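Local coordinates for uncharacterized protein (Porphyromonas gingivalis, PDB 1ZBS), which is uncharacterized but probably phosphorylates N-acetylglucosamine at the expense of ATP, as a sugar kinase of the ASKHA superfamily, at residues M163-L177 with F199-V212. Sequence-based numbering, arbitrary orientation.
Sequences MPEGLCEAFLQEYGL and FSPFIAQHLDIPAV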
loop_
_atom_site.group_PDB
_atom_site.type_symbol
_atom_site.label_atom_id
_atom_site.label_comp_id
_atom_site.label_asym_id
_atom_site.label_seq_id
_atom_site.Cartn_x
_atom_site.Cartn_y
_atom_site.Cartn_z
HETATM N N MSE A 163 13.698 11.993 8.119
HETATM C CA MSE A 163 14.603 12.688 7.208
HETATM C C MSE A 163 15.176 13.945 7.886
HETATM O O MSE A 163 14.668 14.390 8.913
HETATM C CB MSE A 163 13.852 13.076 5.926
HETATM C CG MSE A 163 13.362 11.901 5.071
HETATM SE SE MSE A 163 14.785 10.977 4.105
HETATM C CE MSE A 163 14.360 9.139 4.555
ATOM N N PRO A 164 16.253 14.530 7.327
ATOM C CA PRO A 164 16.826 15.733 7.944
ATOM C C PRO A 164 15.772 16.825 8.131
ATOM O O PRO A 164 14.771 16.854 7.415
ATOM C CB PRO A 164 17.916 16.133 6.954
ATOM C CG PRO A 164 18.390 14.806 6.454
ATOM C CD PRO A 164 17.075 14.092 6.187
ATOM N N GLU A 165 15.998 17.714 9.096
ATOM C CA GLU A 165 15.068 18.805 9.389
ATOM C C GLU A 165 14.918 19.702 8.172
ATOM O O GLU A 165 15.906 20.080 7.539
ATOM C CB GLU A 165 15.577 19.634 10.580
ATOM C CG GLU A 165 14.548 20.580 11.248
ATOM C CD GLU A 165 14.189 21.819 10.415
ATOM O OE1 GLU A 165 15.107 22.544 9.968
ATOM O OE2 GLU A 165 12.979 22.075 10.229
ATOM N N GLY A 166 13.673 20.034 7.849
ATOM C CA GLY A 166 13.406 20.894 6.710
ATOM C C GLY A 166 13.061 20.181 5.411
ATOM O O GLY A 166 12.341 20.738 4.584
ATOM N N LEU A 167 13.561 18.962 5.220
ATOM C CA LEU A 167 13.289 18.221 3.988
ATOM C C LEU A 167 11.799 18.035 3.777
ATOM O O LEU A 167 11.296 18.162 2.657
ATOM C CB LEU A 167 13.968 16.847 4.010
ATOM C CG LEU A 167 13.993 16.062 2.688
ATOM C CD1 LEU A 167 14.581 16.928 1.584
ATOM C CD2 LEU A 167 14.814 14.788 2.852
ATOM N N CYS A 168 11.087 17.734 4.854
ATOM C CA CYS A 168 9.653 17.527 4.748
ATOM C C CYS A 168 9.004 18.799 4.241
ATOM O O CYS A 168 8.279 18.780 3.249
ATOM C CB CYS A 168 9.065 17.145 6.109
ATOM S SG CYS A 168 7.328 16.675 6.038
ATOM N N GLU A 169 9.278 19.910 4.920
ATOM C CA GLU A 169 8.708 21.188 4.527
ATOM C C GLU A 169 9.154 21.586 3.122
ATOM O O GLU A 169 8.399 22.214 2.384
ATOM C CB GLU A 169 9.088 22.284 5.534
ATOM C CG GLU A 169 8.536 22.065 6.939
ATOM C CD GLU A 169 9.487 21.282 7.829
ATOM O OE1 GLU A 169 9.889 20.164 7.447
ATOM O OE2 GLU A 169 9.835 21.791 8.914
ATOM N N ALA A 170 10.373 21.207 2.751
ATOM C CA ALA A 170 10.897 21.517 1.424
ATOM C C ALA A 170 10.129 20.724 0.357
ATOM O O ALA A 170 9.874 21.230 -0.739
ATOM C CB ALA A 170 12.384 21.183 1.358
ATOM N N PHE A 171 9.770 19.484 0.700
ATOM C CA PHE A 171 9.030 18.574 -0.175
ATOM C C PHE A 171 7.585 19.029 -0.332
ATOM O O PHE A 171 7.090 19.207 -1.446
ATOM C CB PHE A 171 9.040 17.146 0.415
ATOM C CG PHE A 171 8.206 16.144 -0.358
ATOM C CD1 PHE A 171 8.727 15.494 -1.475
ATOM C CD2 PHE A 171 6.907 15.843 0.039
ATOM C CE1 PHE A 171 7.966 14.551 -2.189
ATOM C CE2 PHE A 171 6.132 14.900 -0.664
ATOM C CZ PHE A 171 6.665 14.252 -1.781
ATOM N N LEU A 172 6.906 19.215 0.793
ATOM C CA LEU A 172 5.501 19.618 0.770
ATOM C C LEU A 172 5.252 20.934 0.027
ATOM O O LEU A 172 4.278 21.057 -0.718
ATOM C CB LEU A 172 4.969 19.716 2.206
ATOM C CG LEU A 172 4.989 18.422 3.047
ATOM C CD1 LEU A 172 4.478 18.727 4.460
ATOM C CD2 LEU A 172 4.098 17.360 2.392
ATOM N N GLN A 173 6.134 21.908 0.231
ATOM C CA GLN A 173 6.009 23.211 -0.413
ATOM C C GLN A 173 6.274 23.170 -1.933
ATOM O O GLN A 173 5.638 23.894 -2.701
ATOM C CB GLN A 173 6.950 24.216 0.270
ATOM C CG GLN A 173 6.416 24.797 1.594
ATOM C CD GLN A 173 7.501 25.475 2.437
ATOM O OE1 GLN A 173 8.506 25.965 1.909
ATOM N NE2 GLN A 173 7.290 25.517 3.753
ATOM N N GLU A 174 7.202 22.324 -2.366
ATOM C CA GLU A 174 7.511 22.221 -3.779
ATOM C C GLU A 174 6.306 21.719 -4.563
ATOM O O GLU A 174 6.040 22.177 -5.679
ATOM C CB GLU A 174 8.684 21.278 -3.999
ATOM C CG GLU A 174 9.066 21.142 -5.450
ATOM C CD GLU A 174 10.297 20.287 -5.635
ATOM O OE1 GLU A 174 11.200 20.357 -4.774
ATOM O OE2 GLU A 174 10.371 19.565 -6.649
ATOM N N TYR A 175 5.579 20.782 -3.964
ATOM C CA TYR A 175 4.397 20.187 -4.580
ATOM C C TYR A 175 3.098 20.745 -4.022
ATOM O O TYR A 175 2.023 20.262 -4.367
ATOM C CB TYR A 175 4.425 18.668 -4.385
ATOM C CG TYR A 175 5.623 18.024 -5.040
ATOM C CD1 TYR A 175 5.674 17.864 -6.423
ATOM C CD2 TYR A 175 6.739 17.649 -4.291
ATOM C CE1 TYR A 175 6.806 17.351 -7.048
ATOM C CE2 TYR A 175 7.887 17.135 -4.910
ATOM C CZ TYR A 175 7.905 16.993 -6.291
ATOM O OH TYR A 175 9.016 16.512 -6.930
ATOM N N GLY A 176 3.191 21.752 -3.161
ATOM C CA GLY A 176 1.986 22.338 -2.600
ATOM C C GLY A 176 1.062 21.289 -2.011
ATOM O O GLY A 176 -0.135 21.261 -2.285
ATOM N N LEU A 177 1.616 20.405 -1.200
ATOM C CA LEU A 177 0.798 19.372 -0.596
ATOM C C LEU A 177 0.846 19.460 0.914
ATOM O O LEU A 177 1.689 20.147 1.499
ATOM C CB LEU A 177 1.282 17.983 -1.027
ATOM C CG LEU A 177 0.960 17.519 -2.451
ATOM C CD1 LEU A 177 1.796 16.278 -2.789
ATOM C CD2 LEU A 177 -0.529 17.226 -2.566
ATOM N N PHE A 199 7.040 11.487 -7.582
ATOM C CA PHE A 199 7.937 12.236 -6.717
ATOM C C PHE A 199 9.359 11.731 -6.839
ATOM O O PHE A 199 10.225 12.049 -6.018
ATOM C CB PHE A 199 7.472 12.118 -5.270
ATOM C CG PHE A 199 6.079 12.624 -5.047
ATOM C CD1 PHE A 199 5.766 13.960 -5.288
ATOM C CD2 PHE A 199 5.077 11.773 -4.603
ATOM C CE1 PHE A 199 4.474 14.437 -5.086
ATOM C CE2 PHE A 199 3.782 12.244 -4.398
ATOM C CZ PHE A 199 3.482 13.576 -4.640
ATOM N N SER A 200 9.607 10.947 -7.874
ATOM C CA SER A 200 10.938 10.401 -8.072
ATOM C C SER A 200 11.989 11.492 -8.305
ATOM O O SER A 200 13.064 11.454 -7.712
ATOM C CB SER A 200 10.924 9.406 -9.235
ATOM O OG SER A 200 12.048 8.550 -9.153
ATOM N N PRO A 201 11.693 12.482 -9.165
ATOM C CA PRO A 201 12.638 13.567 -9.446
ATOM C C PRO A 201 13.163 14.270 -8.190
ATOM O O PRO A 201 14.308 14.723 -8.155
ATOM C CB PRO A 201 11.826 14.505 -10.334
ATOM C CG PRO A 201 10.954 13.555 -11.098
ATOM C CD PRO A 201 10.489 12.612 -10.006
ATOM N N PHE A 202 12.320 14.371 -7.164
ATOM C CA PHE A 202 12.713 15.016 -5.913
ATOM C C PHE A 202 13.725 14.129 -5.182
ATOM O O PHE A 202 14.731 14.607 -4.643
ATOM C CB PHE A 202 11.488 15.233 -5.015
ATOM C CG PHE A 202 11.801 15.947 -3.731
ATOM C CD1 PHE A 202 11.824 17.341 -3.683
ATOM C CD2 PHE A 202 12.129 15.226 -2.582
ATOM C CE1 PHE A 202 12.170 18.006 -2.511
ATOM C CE2 PHE A 202 12.478 15.882 -1.402
ATOM C CZ PHE A 202 12.503 17.278 -1.364
ATOM N N ILE A 203 13.442 12.830 -5.172
ATOM C CA ILE A 203 14.307 11.857 -4.527
ATOM C C ILE A 203 15.667 11.799 -5.226
ATOM O O ILE A 203 16.714 11.948 -4.587
ATOM C CB ILE A 203 13.651 10.459 -4.537
ATOM C CG1 ILE A 203 12.369 10.494 -3.688
ATOM C CG2 ILE A 203 14.628 9.417 -4.034
ATOM C CD1 ILE A 203 11.556 9.197 -3.685
ATOM N N ALA A 204 15.648 11.604 -6.540
ATOM C CA ALA A 204 16.884 11.531 -7.304
ATOM C C ALA A 204 17.740 12.771 -7.082
ATOM O O ALA A 204 18.967 12.686 -7.020
ATOM C CB ALA A 204 16.573 11.374 -8.790
ATOM N N GLN A 205 17.094 13.923 -6.954
ATOM C CA GLN A 205 17.826 15.168 -6.752
ATOM C C GLN A 205 18.351 15.351 -5.330
ATOM O O GLN A 205 19.028 16.334 -5.042
ATOM C CB GLN A 205 16.947 16.362 -7.150
ATOM C CG GLN A 205 16.877 16.572 -8.659
ATOM C CD GLN A 205 15.972 17.718 -9.068
ATOM O OE1 GLN A 205 15.986 18.795 -8.462
ATOM N NE2 GLN A 205 15.192 17.500 -10.118
ATOM N N HIS A 206 18.065 14.388 -4.459
ATOM C CA HIS A 206 18.491 14.467 -3.072
ATOM C C HIS A 206 19.290 13.266 -2.595
ATOM O O HIS A 206 19.424 13.044 -1.389
ATOM C CB HIS A 206 17.273 14.666 -2.173
ATOM C CG HIS A 206 16.731 16.061 -2.200
ATOM N ND1 HIS A 206 17.309 17.093 -1.494
ATOM C CD2 HIS A 206 15.680 16.598 -2.862
ATOM C CE1 HIS A 206 16.637 18.208 -1.720
ATOM N NE2 HIS A 206 15.643 17.934 -2.546
ATOM N N LEU A 207 19.829 12.507 -3.543
ATOM C CA LEU A 207 20.628 11.315 -3.244
ATOM C C LEU A 207 21.885 11.657 -2.449
ATOM O O LEU A 207 22.531 10.775 -1.878
ATOM C CB LEU A 207 21.031 10.617 -4.545
ATOM C CG LEU A 207 19.904 9.969 -5.349
ATOM C CD1 LEU A 207 20.416 9.544 -6.718
ATOM C CD2 LEU A 207 19.363 8.783 -4.578
ATOM N N ASP A 208 22.239 12.940 -2.433
ATOM C CA ASP A 208 23.412 13.392 -1.702
ATOM C C ASP A 208 23.169 13.292 -0.205
ATOM O O ASP A 208 24.095 13.426 0.593
ATOM C CB ASP A 208 23.778 14.837 -2.089
ATOM C CG ASP A 208 22.561 15.689 -2.428
ATOM O OD1 ASP A 208 21.923 15.440 -3.483
ATOM O OD2 ASP A 208 22.244 16.613 -1.641
ATOM N N ILE A 209 21.918 13.052 0.169
ATOM C CA ILE A 209 21.544 12.917 1.574
ATOM C C ILE A 209 21.515 11.430 1.920
ATOM O O ILE A 209 20.879 10.638 1.220
ATOM C CB ILE A 209 20.141 13.501 1.838
ATOM C CG1 ILE A 209 20.111 14.993 1.476
ATOM C CG2 ILE A 209 19.759 13.283 3.279
ATOM C CD1 ILE A 209 18.743 15.624 1.629
ATOM N N PRO A 210 22.195 11.033 3.011
ATOM C CA PRO A 210 22.277 9.644 3.487
ATOM C C PRO A 210 20.944 8.900 3.554
ATOM O O PRO A 210 20.751 7.888 2.879
ATOM C CB PRO A 210 22.912 9.794 4.868
ATOM C CG PRO A 210 23.835 10.944 4.667
ATOM C CD PRO A 210 22.966 11.924 3.897
ATOM N N ALA A 211 20.036 9.408 4.383
ATOM C CA ALA A 211 18.719 8.810 4.566
ATOM C C ALA A 211 18.016 8.493 3.249
ATOM O O ALA A 211 17.351 7.470 3.125
ATOM C CB ALA A 211 17.853 9.735 5.407
ATOM N N VAL A 212 18.165 9.378 2.271
ATOM C CA VAL A 212 17.539 9.206 0.963
ATOM C C VAL A 212 18.219 8.092 0.176
ATOM O O VAL A 212 17.553 7.198 -0.346
ATOM C CB VAL A 212 17.609 10.523 0.144
ATOM C CG1 VAL A 212 17.029 10.323 -1.245
ATOM C CG2 VAL A 212 16.848 11.622 0.873
#
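With CG anti to the backbone N in both (chi1 175° and -177°), the Phe171 and Phe202 rings meet between helices 167-174 and 200-204. The Phe171 edge points at a face of Phe202 in a T-shaped pair, centroids 5.1 Å apart. Phe202 is the knob of a knob-into-hole fit among Leu167, Ala170, Phe171 and Glu174. Leu167 CD1 touches the rim at Phe202 CZ, 3.6 Å away, and also lies over a face of the less certainly placed His206 ring in a CH-pi contact. At the Phe202 edge, near the ring plane, Glu174 OE1 lies 3.3 Å from Phe202 CD1.

Phe199 and Tyr175 complete an aromatic cluster with these two rings. Phe171 CZ lies 3.6 Å from Phe199 CD1, over one Phe199 face, while the Phe199 edge points at the face of Tyr175, ring planes 78° apart. At the far end, Met163 bends its selenomethionine chain to lay SE against Ala211 CB at 3.6 Å, and Pro164 CG packs on Ile209 CG2.

Helix 147-159 packs here through Leu158, in a helical part of what is probably an ASKHA-like kinase domain, about 24 Å from the chain centre to the contact centre. Cohesion should come mainly from apolar burial and ring electrostatics, with Glu174 OE1 where the weakly positive C-H rim of Phe202 would be expected to favour a carboxylate.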